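Side-chain contacts in branched-chain-amino-acid aminotransferase (Pseudomonas aeruginosa, PDB 6NST), which probably catalyses the reversible transfer of amino groups between leucine, isoleucine or valine and 2-oxoglutarate, using pyridoxal 5'-phosphate: residues 59-64 and 218-223; 144-149 and 172-177; 166-171 and 194-199. The protein carries 1 engineered substitution. All blocks are in the same frame, centred on the assembly; numbering follows the deposited sequence.

Contact 1 (59-64 and 218-223); sequences TDRLFD and NGITRN. With SO4 (sulfate ion), chain G.
R61 reaches I220 with CG trans to its backbone N (chi1 -167°) and one bend along the chain, at chi3. I220 keeps CG1 anti to its carbonyl carbon (chi1 -66°), with CD1 extended beyond, and this lays the chain along the guanidinium. The two side chains approach from opposite directions. The site is an anion pocket at the start of helix 220-231, where G219 is the N-cap. A sulfate ion, probably from the crystallisation liquor, fills it. In class-IV aminotransferases a pocket of this kind holds the cofactor phosphate, so the sulfate probably marks that place. K160, the cofactor lysine by similarity, lies close to the R61 side chain and carries no cofactor in this structure.

The sulfate joins the two segments. Sulfate O1 takes three hydrogen bonds. Two come from the R61 guanidinium, with NH1 at 3.0 Å and NH2 at 2.8 Å from O1. The third comes from I220 N, 2.9 Å from the same oxygen. O1 lies at the edge of the guanidinium, near its plane. T221 grips sulfate O4 twice: its OG1 is 2.7 Å from O4 and its N is 3.0 Å from O4. T257 OG1 adds a further bond to the ion. The N-terminal end of the helix would favour the negative charge, as would R61.

Direct contact between R61 and I220 is packing. I220 CG1 lies over one guanidinium face, offset toward its rim. E39 forms a salt bridge with R61 NE, which helps to fix the rotation of the group. The in-plane edge also faces N218 O and G219 CA. Here the bond from R61 NH2 to N218 O is weak, 3.4 Å long and bent to 135° at the hydrogen.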
ATOM      1  N   THR A  59      24.747  -3.423  24.338  1.00 21.60           N
ATOM      2  CA  THR A  59      25.426  -2.134  24.280  1.00 20.42           C
ATOM      3  C   THR A  59      25.663  -1.704  22.838  1.00 23.34           C
ATOM      4  O   THR A  59      25.509  -0.523  22.504  1.00 23.44           O
ATOM      5  CB  THR A  59      26.746  -2.203  25.052  1.00 21.21           C
ATOM      6  OG1 THR A  59      26.476  -2.439  26.440  1.00 21.67           O
ATOM      7  CG2 THR A  59      27.527  -0.904  24.908  1.00 12.96           C
ATOM      8  N   ASP A  60      26.021  -2.651  21.965  1.00 22.84           N
ATOM      9  CA  ASP A  60      26.220  -2.324  20.555  1.00 25.48           C
ATOM     10  C   ASP A  60      24.917  -1.884  19.902  1.00 13.56           C
ATOM     11  O   ASP A  60      24.912  -0.978  19.061  1.00 23.71           O
ATOM     12  CB  ASP A  60      26.805  -3.523  19.808  1.00 29.05           C
ATOM     13  CG  ASP A  60      28.286  -3.708  20.064  1.00 28.33           C
ATOM     14  OD1 ASP A  60      28.913  -2.797  20.644  1.00 30.66           O
ATOM     15  OD2 ASP A  60      28.822  -4.770  19.681  1.00 28.58           O
ATOM     16  N   ARG A  61      23.801  -2.517  20.268  1.00 17.39           N
ATOM     17  CA  ARG A  61      22.523  -2.119  19.694  1.00 17.52           C
ATOM     18  C   ARG A  61      22.083  -0.760  20.213  1.00 25.85           C
ATOM     19  O   ARG A  61      21.441   0.003  19.480  1.00 22.29           O
ATOM     20  CB  ARG A  61      21.457  -3.175  19.983  1.00 25.40           C
ATOM     21  CG  ARG A  61      20.194  -3.000  19.160  1.00 16.33           C
ATOM     22  CD  ARG A  61      19.282  -4.203  19.293  1.00 15.58           C
ATOM     23  NE  ARG A  61      18.750  -4.347  20.644  1.00 14.94           N
ATOM     24  CZ  ARG A  61      17.948  -5.334  21.027  1.00 25.46           C
ATOM     25  NH1 ARG A  61      17.508  -5.388  22.277  1.00 22.54           N
ATOM     26  NH2 ARG A  61      17.585  -6.269  20.156  1.00 28.64           N
ATOM     27  N   LEU A  62      22.422  -0.434  21.464  1.00 20.56           N
ATOM     28  CA  LEU A  62      22.123   0.898  21.980  1.00 21.54           C
ATOM     29  C   LEU A  62      22.840   1.969  21.167  1.00 14.59           C
ATOM     30  O   LEU A  62      22.235   2.979  20.786  1.00 18.47           O
ATOM     31  CB  LEU A  62      22.512   0.993  23.455  1.00 11.72           C
ATOM     32  CG  LEU A  62      22.053   2.262  24.173  1.00 22.36           C
ATOM     33  CD1 LEU A  62      20.535   2.276  24.324  1.00 18.03           C
ATOM     34  CD2 LEU A  62      22.735   2.402  25.527  1.00 13.97           C
ATOM     35  N   PHE A  63      24.127   1.760  20.879  1.00 15.46           N
ATOM     36  CA  PHE A  63      24.868   2.725  20.074  1.00 14.08           C
ATOM     37  C   PHE A  63      24.403   2.720  18.625  1.00 15.09           C
ATOM     38  O   PHE A  63      24.393   3.774  17.975  1.00 13.98           O
ATOM     39  CB  PHE A  63      26.369   2.444  20.168  1.00 22.09           C
ATOM     40  CG  PHE A  63      27.004   2.990  21.415  1.00 15.82           C
ATOM     41  CD1 PHE A  63      26.742   2.420  22.650  1.00 12.81           C
ATOM     42  CD2 PHE A  63      27.858   4.081  21.354  1.00 21.84           C
ATOM     43  CE1 PHE A  63      27.323   2.928  23.802  1.00 14.80           C
ATOM     44  CE2 PHE A  63      28.443   4.592  22.502  1.00 12.69           C
ATOM     45  CZ  PHE A  63      28.174   4.015  23.727  1.00 12.86           C
ATOM     46  N   ASP A  64      24.010   1.553  18.105  1.00 10.80           N
ATOM     47  CA  ASP A  64      23.363   1.502  16.798  1.00 10.59           C
ATOM     48  C   ASP A  64      22.082   2.327  16.792  1.00 14.54           C
ATOM     49  O   ASP A  64      21.846   3.124  15.876  1.00 12.06           O
ATOM     50  CB  ASP A  64      23.063   0.053  16.413  1.00 10.57           C
ATOM     51  CG  ASP A  64      24.252  -0.645  15.790  1.00 21.86           C
ATOM     52  OD1 ASP A  64      25.323  -0.013  15.675  1.00 26.34           O
ATOM     53  OD2 ASP A  64      24.113  -1.825  15.407  1.00 23.29           O
ATOM     54  N   ASN A 218      15.114  -6.828  15.044  1.00 46.65           N
ATOM     55  CA  ASN A 218      16.175  -7.835  15.029  1.00 58.11           C
ATOM     56  C   ASN A 218      16.526  -8.164  16.477  1.00 54.54           C
ATOM     57  O   ASN A 218      17.524  -7.701  17.035  1.00 67.13           O
ATOM     58  CB  ASN A 218      17.386  -7.324  14.254  1.00 67.89           C
ATOM     59  CG  ASN A 218      18.372  -8.425  13.910  1.00 68.96           C
ATOM     60  OD1 ASN A 218      18.341  -9.511  14.488  1.00 74.61           O
ATOM     61  ND2 ASN A 218      19.259  -8.147  12.961  1.00 68.16           N
ATOM     62  N   GLY A 219      15.679  -8.983  17.096  1.00 37.75           N
ATOM     63  CA  GLY A 219      15.818  -9.250  18.516  1.00 23.20           C
ATOM     64  C   GLY A 219      17.063 -10.062  18.827  1.00 30.08           C
ATOM     65  O   GLY A 219      17.398 -11.024  18.133  1.00 24.06           O
ATOM     66  N   ILE A 220      17.758  -9.661  19.894  1.00 30.43           N
ATOM     67  CA  ILE A 220      18.947 -10.387  20.326  1.00 24.70           C
ATOM     68  C   ILE A 220      18.581 -11.799  20.764  1.00 28.18           C
ATOM     69  O   ILE A 220      19.309 -12.756  20.478  1.00 23.61           O
ATOM     70  CB  ILE A 220      19.669  -9.608  21.438  1.00 29.40           C
ATOM     71  CG1 ILE A 220      20.233  -8.297  20.884  1.00 29.65           C
ATOM     72  CG2 ILE A 220      20.777 -10.450  22.063  1.00 28.47           C
ATOM     73  CD1 ILE A 220      20.958  -7.457  21.909  1.00 32.01           C
ATOM     74  N   THR A 221      17.444 -11.956  21.448  1.00 22.01           N
ATOM     75  CA  THR A 221      16.991 -13.289  21.830  1.00 21.31           C
ATOM     76  C   THR A 221      16.642 -14.117  20.602  1.00 29.56           C
ATOM     77  O   THR A 221      16.890 -15.328  20.566  1.00 25.80           O
ATOM     78  CB  THR A 221      15.786 -13.192  22.765  1.00 27.69           C
ATOM     79  OG1 THR A 221      16.073 -12.270  23.824  1.00 30.22           O
ATOM     80  CG2 THR A 221      15.460 -14.555  23.362  1.00 30.79           C
ATOM     81  N   ARG A 222      16.054 -13.480  19.588  1.00 24.95           N
ATOM     82  CA  ARG A 222      15.832 -14.157  18.317  1.00 26.32           C
ATOM     83  C   ARG A 222      17.150 -14.623  17.710  1.00 30.70           C
ATOM     84  O   ARG A 222      17.238 -15.734  17.178  1.00 35.91           O
ATOM     85  CB  ARG A 222      15.095 -13.223  17.358  1.00 20.87           C
ATOM     86  CG  ARG A 222      14.976 -13.738  15.938  1.00 15.99           C
ATOM     87  CD  ARG A 222      14.465 -12.642  15.013  1.00 26.71           C
ATOM     88  NE  ARG A 222      14.198 -13.143  13.669  1.00 24.06           N
ATOM     89  CZ  ARG A 222      15.115 -13.248  12.715  1.00 22.48           C
ATOM     90  NH1 ARG A 222      16.371 -12.887  12.953  1.00 16.93           N
ATOM     91  NH2 ARG A 222      14.776 -13.715  11.522  1.00 23.97           N
ATOM     92  N   ASN A 223      18.191 -13.791  17.800  1.00 27.91           N
ATOM     93  CA  ASN A 223      19.489 -14.164  17.244  1.00 33.55           C
ATOM     94  C   ASN A 223      20.108 -15.327  18.010  1.00 31.09           C
ATOM     95  O   ASN A 223      20.777 -16.180  17.417  1.00 31.87           O
ATOM     96  CB  ASN A 223      20.429 -12.959  17.246  1.00 37.60           C
ATOM     97  CG  ASN A 223      21.789 -13.280  16.655  1.00 46.14           C
ATOM     98  OD1 ASN A 223      22.673 -13.792  17.342  1.00 54.89           O
ATOM     99  ND2 ASN A 223      21.962 -12.979  15.373  1.00 44.95           N
TER
HETATM  100  S   SO4 G 401      15.119  -8.659  22.428  1.00 38.28           S
HETATM  101  O1  SO4 G 401      16.323  -8.079  21.840  1.00 28.02           O
HETATM  102  O2  SO4 G 401      14.940  -8.144  23.778  1.00 28.19           O
HETATM  103  O3  SO4 G 401      13.955  -8.308  21.614  1.00 40.30           O
HETATM  104  O4  SO4 G 401      15.259 -10.112  22.476  1.00 28.93           O
HETATM  105  O   HOH W   1      17.518  -5.286  16.896  1.00 62.78           O

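Contact 2 (144-149 and 172-177); sequences TSSFTR and LQEAIS
Hydrogen bonds from S146 to the E174 carboxylate carry this contact. S146 gives both its backbone N and its hydroxyl. S146 N is 3.0 Å from E174 OE1, with 153° at the hydrogen. S146 OG donates to E174 OE2 across a short 2.5 Å. Both donors come from the syn side of the carboxylate, and both sit somewhat out of its plane. The E174 side chain runs out extended to reach them, and the S146 hydroxyl is turned between its own N and carbonyl carbon (chi1 70°). Two bonds from one residue hold the carboxylate group against rotation.

A hydrogen bond within the segment shapes the corner. S145 OG accepts from F147 N at 3.0 Å, which makes an ST turn. The chain bends sharply at S146 and F147, and this presents S146 N to the glutamate.

Packing comes from F147. Its ring runs obliquely to the carboxylate, the two planes 69° apart. F147 CD2 is 3.6 Å from E174 OE1. The S145 hydroxyl lies in the ring plane, at its edge.

A neighbouring subunit adds a positive charge. R243 of the third subunit bonds to S146 OG and makes a cation-pi contact with F147. Its charge would probably favour the nearby carboxylate of E174.

The contact belongs to a beta-alpha-beta unit. It joins strand 140-145 and the corner after it to helix 166-177, and strand 182-186 follows, parallel to the first strand. S145 bonds through its backbone to M184 there, and its side chain packs on A171 of the helix.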
ATOM      1  N   THR A 144      -4.455 -11.624  17.373  1.00 21.82           N
ATOM      2  CA  THR A 144      -3.849 -10.773  16.357  1.00 15.60           C
ATOM      3  C   THR A 144      -4.294  -9.329  16.560  1.00 16.66           C
ATOM      4  O   THR A 144      -5.488  -9.050  16.706  1.00 17.21           O
ATOM      5  CB  THR A 144      -4.225 -11.253  14.959  1.00  8.01           C
ATOM      6  OG1 THR A 144      -3.823 -12.619  14.796  1.00 20.00           O
ATOM      7  CG2 THR A 144      -3.539 -10.401  13.903  1.00 19.89           C
ATOM      8  N   SER A 145      -3.329  -8.414  16.579  1.00 17.63           N
ATOM      9  CA  SER A 145      -3.621  -7.013  16.847  1.00 19.68           C
ATOM     10  C   SER A 145      -4.295  -6.355  15.651  1.00 21.23           C
ATOM     11  O   SER A 145      -3.917  -6.586  14.499  1.00 15.63           O
ATOM     12  CB  SER A 145      -2.334  -6.262  17.192  1.00 18.11           C
ATOM     13  OG  SER A 145      -2.570  -4.870  17.307  1.00 15.01           O
ATOM     14  N   SER A 146      -5.302  -5.525  15.934  1.00 16.19           N
ATOM     15  CA  SER A 146      -5.917  -4.697  14.907  1.00 14.94           C
ATOM     16  C   SER A 146      -5.085  -3.466  14.581  1.00 17.21           C
ATOM     17  O   SER A 146      -5.389  -2.771  13.607  1.00 16.19           O
ATOM     18  CB  SER A 146      -7.322  -4.262  15.338  1.00 16.48           C
ATOM     19  OG  SER A 146      -7.264  -3.328  16.404  1.00 14.77           O
ATOM     20  N   PHE A 147      -4.057  -3.179  15.375  1.00 20.21           N
ATOM     21  CA  PHE A 147      -3.116  -2.111  15.072  1.00 13.47           C
ATOM     22  C   PHE A 147      -2.008  -2.656  14.179  1.00 10.57           C
ATOM     23  O   PHE A 147      -1.404  -3.689  14.486  1.00 13.59           O
ATOM     24  CB  PHE A 147      -2.518  -1.526  16.353  1.00 17.08           C
ATOM     25  CG  PHE A 147      -3.529  -0.887  17.258  1.00 13.11           C
ATOM     26  CD1 PHE A 147      -3.885   0.442  17.090  1.00  7.76           C
ATOM     27  CD2 PHE A 147      -4.115  -1.609  18.283  1.00 13.26           C
ATOM     28  CE1 PHE A 147      -4.814   1.034  17.921  1.00 13.91           C
ATOM     29  CE2 PHE A 147      -5.046  -1.023  19.118  1.00 15.34           C
ATOM     30  CZ  PHE A 147      -5.394   0.300  18.939  1.00 14.19           C
ATOM     31  N   THR A 148      -1.746  -1.958  13.079  1.00 12.19           N
ATOM     32  CA  THR A 148      -0.688  -2.366  12.167  1.00  7.13           C
ATOM     33  C   THR A 148       0.677  -2.050  12.768  1.00 18.32           C
ATOM     34  O   THR A 148       0.875  -0.995  13.375  1.00 19.05           O
ATOM     35  CB  THR A 148      -0.857  -1.657  10.823  1.00 16.99           C
ATOM     36  OG1 THR A 148      -2.165  -1.931  10.304  1.00 18.32           O
ATOM     37  CG2 THR A 148       0.182  -2.130   9.827  1.00 18.29           C
ATOM     38  N   ARG A 149       1.616  -2.980  12.608  1.00 16.38           N
ATOM     39  CA  ARG A 149       2.959  -2.792  13.137  1.00 22.58           C
ATOM     40  C   ARG A 149       3.683  -1.683  12.366  1.00 17.44           C
ATOM     41  O   ARG A 149       3.248  -1.241  11.301  1.00 16.65           O
ATOM     42  CB  ARG A 149       3.739  -4.108  13.081  1.00 21.04           C
ATOM     43  CG  ARG A 149       4.976  -4.174  13.979  1.00 34.37           C
ATOM     44  CD  ARG A 149       4.670  -3.739  15.406  1.00 50.98           C
ATOM     45  NE  ARG A 149       5.822  -3.904  16.290  1.00 58.83           N
ATOM     46  CZ  ARG A 149       5.839  -3.553  17.573  1.00 59.26           C
ATOM     47  NH1 ARG A 149       4.766  -3.008  18.130  1.00 58.28           N
ATOM     48  NH2 ARG A 149       6.931  -3.743  18.300  1.00 61.06           N
ATOM     49  N   LEU A 172      -0.850  -4.315  23.057  1.00 15.19           N
ATOM     50  CA  LEU A 172      -0.891  -5.173  24.237  1.00 15.28           C
ATOM     51  C   LEU A 172      -2.183  -4.966  25.015  1.00 22.49           C
ATOM     52  O   LEU A 172      -2.817  -5.935  25.449  1.00 23.11           O
ATOM     53  CB  LEU A 172       0.321  -4.910  25.133  1.00 14.15           C
ATOM     54  CG  LEU A 172       0.337  -5.714  26.440  1.00 20.99           C
ATOM     55  CD1 LEU A 172       0.350  -7.211  26.154  1.00 25.07           C
ATOM     56  CD2 LEU A 172       1.512  -5.323  27.328  1.00 19.91           C
ATOM     57  N   GLN A 173      -2.591  -3.708  25.196  1.00 20.85           N
ATOM     58  CA  GLN A 173      -3.841  -3.427  25.891  1.00 18.14           C
ATOM     59  C   GLN A 173      -5.030  -4.036  25.157  1.00 16.19           C
ATOM     60  O   GLN A 173      -5.969  -4.536  25.789  1.00 21.24           O
ATOM     61  CB  GLN A 173      -4.023  -1.917  26.053  1.00 11.93           C
ATOM     62  CG  GLN A 173      -5.259  -1.535  26.847  1.00 28.46           C
ATOM     63  CD  GLN A 173      -5.302  -2.204  28.207  1.00 42.14           C
ATOM     64  OE1 GLN A 173      -4.295  -2.271  28.913  1.00 51.98           O
ATOM     65  NE2 GLN A 173      -6.472  -2.714  28.578  1.00 37.84           N
ATOM     66  N   GLU A 174      -5.007  -4.011  23.822  1.00 17.40           N
ATOM     67  CA  GLU A 174      -6.088  -4.627  23.059  1.00 19.34           C
ATOM     68  C   GLU A 174      -6.140  -6.129  23.298  1.00 17.63           C
ATOM     69  O   GLU A 174      -7.220  -6.697  23.498  1.00 20.61           O
ATOM     70  CB  GLU A 174      -5.921  -4.339  21.566  1.00 13.45           C
ATOM     71  CG  GLU A 174      -6.965  -5.041  20.701  1.00 12.28           C
ATOM     72  CD  GLU A 174      -6.733  -4.853  19.214  1.00 19.28           C
ATOM     73  OE1 GLU A 174      -5.558  -4.814  18.791  1.00 27.71           O
ATOM     74  OE2 GLU A 174      -7.730  -4.745  18.470  1.00 26.95           O
ATOM     75  N   ALA A 175      -4.980  -6.791  23.277  1.00 14.34           N
ATOM     76  CA  ALA A 175      -4.946  -8.231  23.494  1.00 18.10           C
ATOM     77  C   ALA A 175      -5.428  -8.597  24.888  1.00 20.23           C
ATOM     78  O   ALA A 175      -6.078  -9.632  25.070  1.00 32.99           O
ATOM     79  CB  ALA A 175      -3.532  -8.763  23.263  1.00 13.01           C
ATOM     80  N   ILE A 176      -5.129  -7.760  25.881  1.00 14.26           N
ATOM     81  CA  ILE A 176      -5.563  -8.044  27.245  1.00 23.18           C
ATOM     82  C   ILE A 176      -7.061  -7.810  27.392  1.00 26.57           C
ATOM     83  O   ILE A 176      -7.775  -8.631  27.980  1.00 38.66           O
ATOM     84  CB  ILE A 176      -4.747  -7.203  28.245  1.00 23.59           C
ATOM     85  CG1 ILE A 176      -3.275  -7.622  28.202  1.00 20.91           C
ATOM     86  CG2 ILE A 176      -5.308  -7.345  29.647  1.00 17.91           C
ATOM     87  CD1 ILE A 176      -2.375  -6.803  29.105  1.00 25.35           C
ATOM     88  N   SER A 177      -7.568  -6.699  26.848  1.00 12.65           N
ATOM     89  CA  SER A 177      -8.999  -6.423  26.924  1.00 18.21           C
ATOM     90  C   SER A 177      -9.825  -7.443  26.152  1.00 16.99           C
ATOM     91  O   SER A 177     -11.029  -7.561  26.395  1.00 24.34           O
ATOM     92  CB  SER A 177      -9.298  -5.012  26.408  1.00 11.93           C
ATOM     93  OG  SER A 177      -8.939  -4.872  25.043  1.00 20.20           O
TER

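Contact 3 (166-171 and 194-199)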
ATOM      1  N   ILE A 166       4.655   3.273  21.620  1.00 23.12           N
ATOM      2  CA  ILE A 166       3.225   3.535  21.746  1.00 14.63           C
ATOM      3  C   ILE A 166       2.432   2.431  21.060  1.00 18.09           C
ATOM      4  O   ILE A 166       1.431   1.936  21.592  1.00 21.46           O
ATOM      5  CB  ILE A 166       2.877   4.917  21.164  1.00 12.83           C
ATOM      6  CG1 ILE A 166       3.500   6.031  22.003  1.00 20.85           C
ATOM      7  CG2 ILE A 166       1.368   5.093  21.070  1.00 13.53           C
ATOM      8  CD1 ILE A 166       3.205   7.415  21.470  1.00 23.62           C
ATOM      9  N   ASN A 167       2.880   2.019  19.872  1.00 10.24           N
ATOM     10  CA  ASN A 167       2.168   1.001  19.108  1.00 20.82           C
ATOM     11  C   ASN A 167       2.133  -0.327  19.855  1.00 11.78           C
ATOM     12  O   ASN A 167       1.139  -1.058  19.790  1.00 21.99           O
ATOM     13  CB  ASN A 167       2.826   0.841  17.736  1.00 26.74           C
ATOM     14  CG  ASN A 167       2.087  -0.131  16.842  1.00 30.28           C
ATOM     15  OD1 ASN A 167       2.467  -1.296  16.729  1.00 36.42           O
ATOM     16  ND2 ASN A 167       1.027   0.345  16.197  1.00 23.11           N
ATOM     17  N   SER A 168       3.207  -0.653  20.576  1.00 16.87           N
ATOM     18  CA  SER A 168       3.224  -1.875  21.372  1.00 23.79           C
ATOM     19  C   SER A 168       2.244  -1.791  22.536  1.00 21.27           C
ATOM     20  O   SER A 168       1.564  -2.774  22.852  1.00 29.78           O
ATOM     21  CB  SER A 168       4.640  -2.150  21.879  1.00 14.96           C
ATOM     22  OG  SER A 168       5.552  -2.271  20.800  1.00 22.43           O
ATOM     23  N   MET A 169       2.155  -0.627  23.184  1.00 16.32           N
ATOM     24  CA  MET A 169       1.222  -0.468  24.296  1.00 22.55           C
ATOM     25  C   MET A 169      -0.223  -0.529  23.821  1.00 18.41           C
ATOM     26  O   MET A 169      -1.078  -1.121  24.491  1.00 23.77           O
ATOM     27  CB  MET A 169       1.485   0.852  25.022  1.00 23.35           C
ATOM     28  CG  MET A 169       2.801   0.902  25.776  1.00 30.88           C
ATOM     29  SD  MET A 169       3.003   2.457  26.663  1.00 38.96           S
ATOM     30  CE  MET A 169       1.575   2.417  27.745  1.00 26.81           C
ATOM     31  N   LEU A 170      -0.518   0.088  22.674  1.00 21.85           N
ATOM     32  CA  LEU A 170      -1.873   0.037  22.134  1.00 23.25           C
ATOM     33  C   LEU A 170      -2.280  -1.394  21.812  1.00 18.28           C
ATOM     34  O   LEU A 170      -3.422  -1.796  22.067  1.00 16.44           O
ATOM     35  CB  LEU A 170      -1.974   0.917  20.887  1.00 17.70           C
ATOM     36  CG  LEU A 170      -1.853   2.426  21.125  1.00 17.18           C
ATOM     37  CD1 LEU A 170      -1.848   3.189  19.808  1.00 10.91           C
ATOM     38  CD2 LEU A 170      -2.983   2.910  22.022  1.00 18.28           C
ATOM     39  N   ALA A 171      -1.350  -2.182  21.269  1.00 15.03           N
ATOM     40  CA  ALA A 171      -1.658  -3.552  20.875  1.00 14.31           C
ATOM     41  C   ALA A 171      -1.739  -4.486  22.076  1.00 19.61           C
ATOM     42  O   ALA A 171      -2.600  -5.371  22.116  1.00 12.48           O
ATOM     43  CB  ALA A 171      -0.613  -4.057  19.884  1.00 10.35           C
ATOM     44  N   GLU A 194       5.810  -9.750  14.490  1.00 10.60           N
ATOM     45  CA  GLU A 194       6.317 -10.056  15.823  1.00 20.62           C
ATOM     46  C   GLU A 194       5.159  -9.954  16.808  1.00 23.86           C
ATOM     47  O   GLU A 194       4.019  -9.662  16.432  1.00 28.31           O
ATOM     48  CB  GLU A 194       7.453  -9.103  16.204  1.00 21.39           C
ATOM     49  CG  GLU A 194       7.124  -7.636  15.959  1.00 26.67           C
ATOM     50  CD  GLU A 194       8.286  -6.711  16.264  1.00 49.38           C
ATOM     51  OE1 GLU A 194       9.268  -7.167  16.887  1.00 58.27           O
ATOM     52  OE2 GLU A 194       8.217  -5.525  15.877  1.00 56.66           O
ATOM     53  N   GLY A 195       5.461 -10.207  18.077  1.00 16.79           N
ATOM     54  CA  GLY A 195       4.561  -9.869  19.155  1.00 13.36           C
ATOM     55  C   GLY A 195       4.655  -8.391  19.484  1.00 17.42           C
ATOM     56  O   GLY A 195       5.314  -7.607  18.798  1.00 21.95           O
ATOM     57  N   SER A 196       3.975  -8.005  20.565  1.00 17.69           N
ATOM     58  CA  SER A 196       4.030  -6.612  20.993  1.00 31.84           C
ATOM     59  C   SER A 196       5.449  -6.195  21.356  1.00 31.27           C
ATOM     60  O   SER A 196       5.826  -5.035  21.157  1.00 34.97           O
ATOM     61  CB  SER A 196       3.091  -6.386  22.177  1.00 45.33           C
ATOM     62  OG  SER A 196       3.167  -5.053  22.649  1.00 64.50           O
ATOM     63  N   GLY A 197       6.247  -7.119  21.883  1.00 30.06           N
ATOM     64  CA  GLY A 197       7.635  -6.840  22.191  1.00 29.93           C
ATOM     65  C   GLY A 197       8.502  -8.080  22.132  1.00 29.88           C
ATOM     66  O   GLY A 197       9.558  -8.139  22.768  1.00 37.19           O
ATOM     67  N   GLU A 198       8.060  -9.082  21.373  1.00 25.59           N
ATOM     68  CA  GLU A 198       8.782 -10.339  21.236  1.00 26.36           C
ATOM     69  C   GLU A 198       8.799 -10.758  19.776  1.00 17.51           C
ATOM     70  O   GLU A 198       7.853 -10.493  19.030  1.00 29.11           O
ATOM     71  CB  GLU A 198       8.150 -11.468  22.070  1.00 29.47           C
ATOM     72  CG  GLU A 198       7.788 -11.102  23.499  1.00 40.01           C
ATOM     73  CD  GLU A 198       6.429 -10.435  23.604  1.00 42.91           C
ATOM     74  OE1 GLU A 198       5.716 -10.360  22.579  1.00 32.84           O
ATOM     75  OE2 GLU A 198       6.076  -9.984  24.713  1.00 49.37           O
ATOM     76  N   ASN A 199       9.880 -11.416  19.372  1.00 21.56           N
ATOM     77  CA  ASN A 199       9.913 -12.078  18.076  1.00 12.14           C
ATOM     78  C   ASN A 199       9.157 -13.398  18.156  1.00 21.42           C
ATOM     79  O   ASN A 199       9.122 -14.054  19.202  1.00 33.40           O
ATOM     80  CB  ASN A 199      11.354 -12.319  17.621  1.00 23.84           C
ATOM     81  CG  ASN A 199      12.053 -11.041  17.193  1.00 25.65           C
ATOM     82  OD1 ASN A 199      12.739 -10.395  17.988  1.00 28.94           O
ATOM     83  ND2 ASN A 199      11.882 -10.670  15.930  1.00 31.61           N
TER
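The backbones of S168 and S196 run close here, their CA atoms 4.8 Å apart, one near the start of helix 166-177 and the other in the loop after strand 192-195. Each serine points its CB at the other segment. Each also donates its hydroxyl to the other's carbonyl. S168 OG is 2.8 Å from S196 O, and S196 OG is 2.8 Å from S168 O. The two bonds differ in shape. S168 OG lies in the carbonyl plane of S196, with a C=O...donor angle of 157°. S196 OG instead stands above the carbonyl plane of S168, at 108°, off the lone-pair directions. With the S196 hydroxyl trans to its backbone N (chi1 178°), OG comes within bonding distance of the helix carbonyl S168 O. The oxygen also packs on the S168 side chain, with S196 OG 3.3 Å from S168 CB.

The two bonds tie helix 166-177, the crossover helix of a beta-alpha-beta unit with strands 140-145 and 182-186, to the loop 196-198. That loop links strand 192-195 to strand 199-204 in the mixed sheet. It is shaped within itself by a backbone bond from G195 N to E198 O. A weak bond, 3.4 Å long, also runs from G197 N to E198 OE1.

R149 NH1 bonds to S168 OG, which gives this buried hydroxyl both an acceptor and a donor partner. L111 of the fourth subunit packs against S168, and I154 O of that same subunit accepts a hydrogen bond from N167 ND2.

Contacts 2 and 3 are neighbours, with centres about 8 Å apart. Both use helix 166-177, reach the mixed sheet and touch the fourth subunit. R149, from the first segment of contact 2, bridges the two. Both are buried, but contact 2 rests on a carboxylate and contact 3 on two neutral serines. Contact 1 is only partly buried and lies about 17 Å from contact 3, centre to centre. It joins two helices around an anion, and its site is next to the probable cofactor lysine. G219 and R222 of contact 1 pack on N199 of contact 3. Contact 2 lies away from the cofactor site; both it and contact 3 adjoin neighbouring subunits.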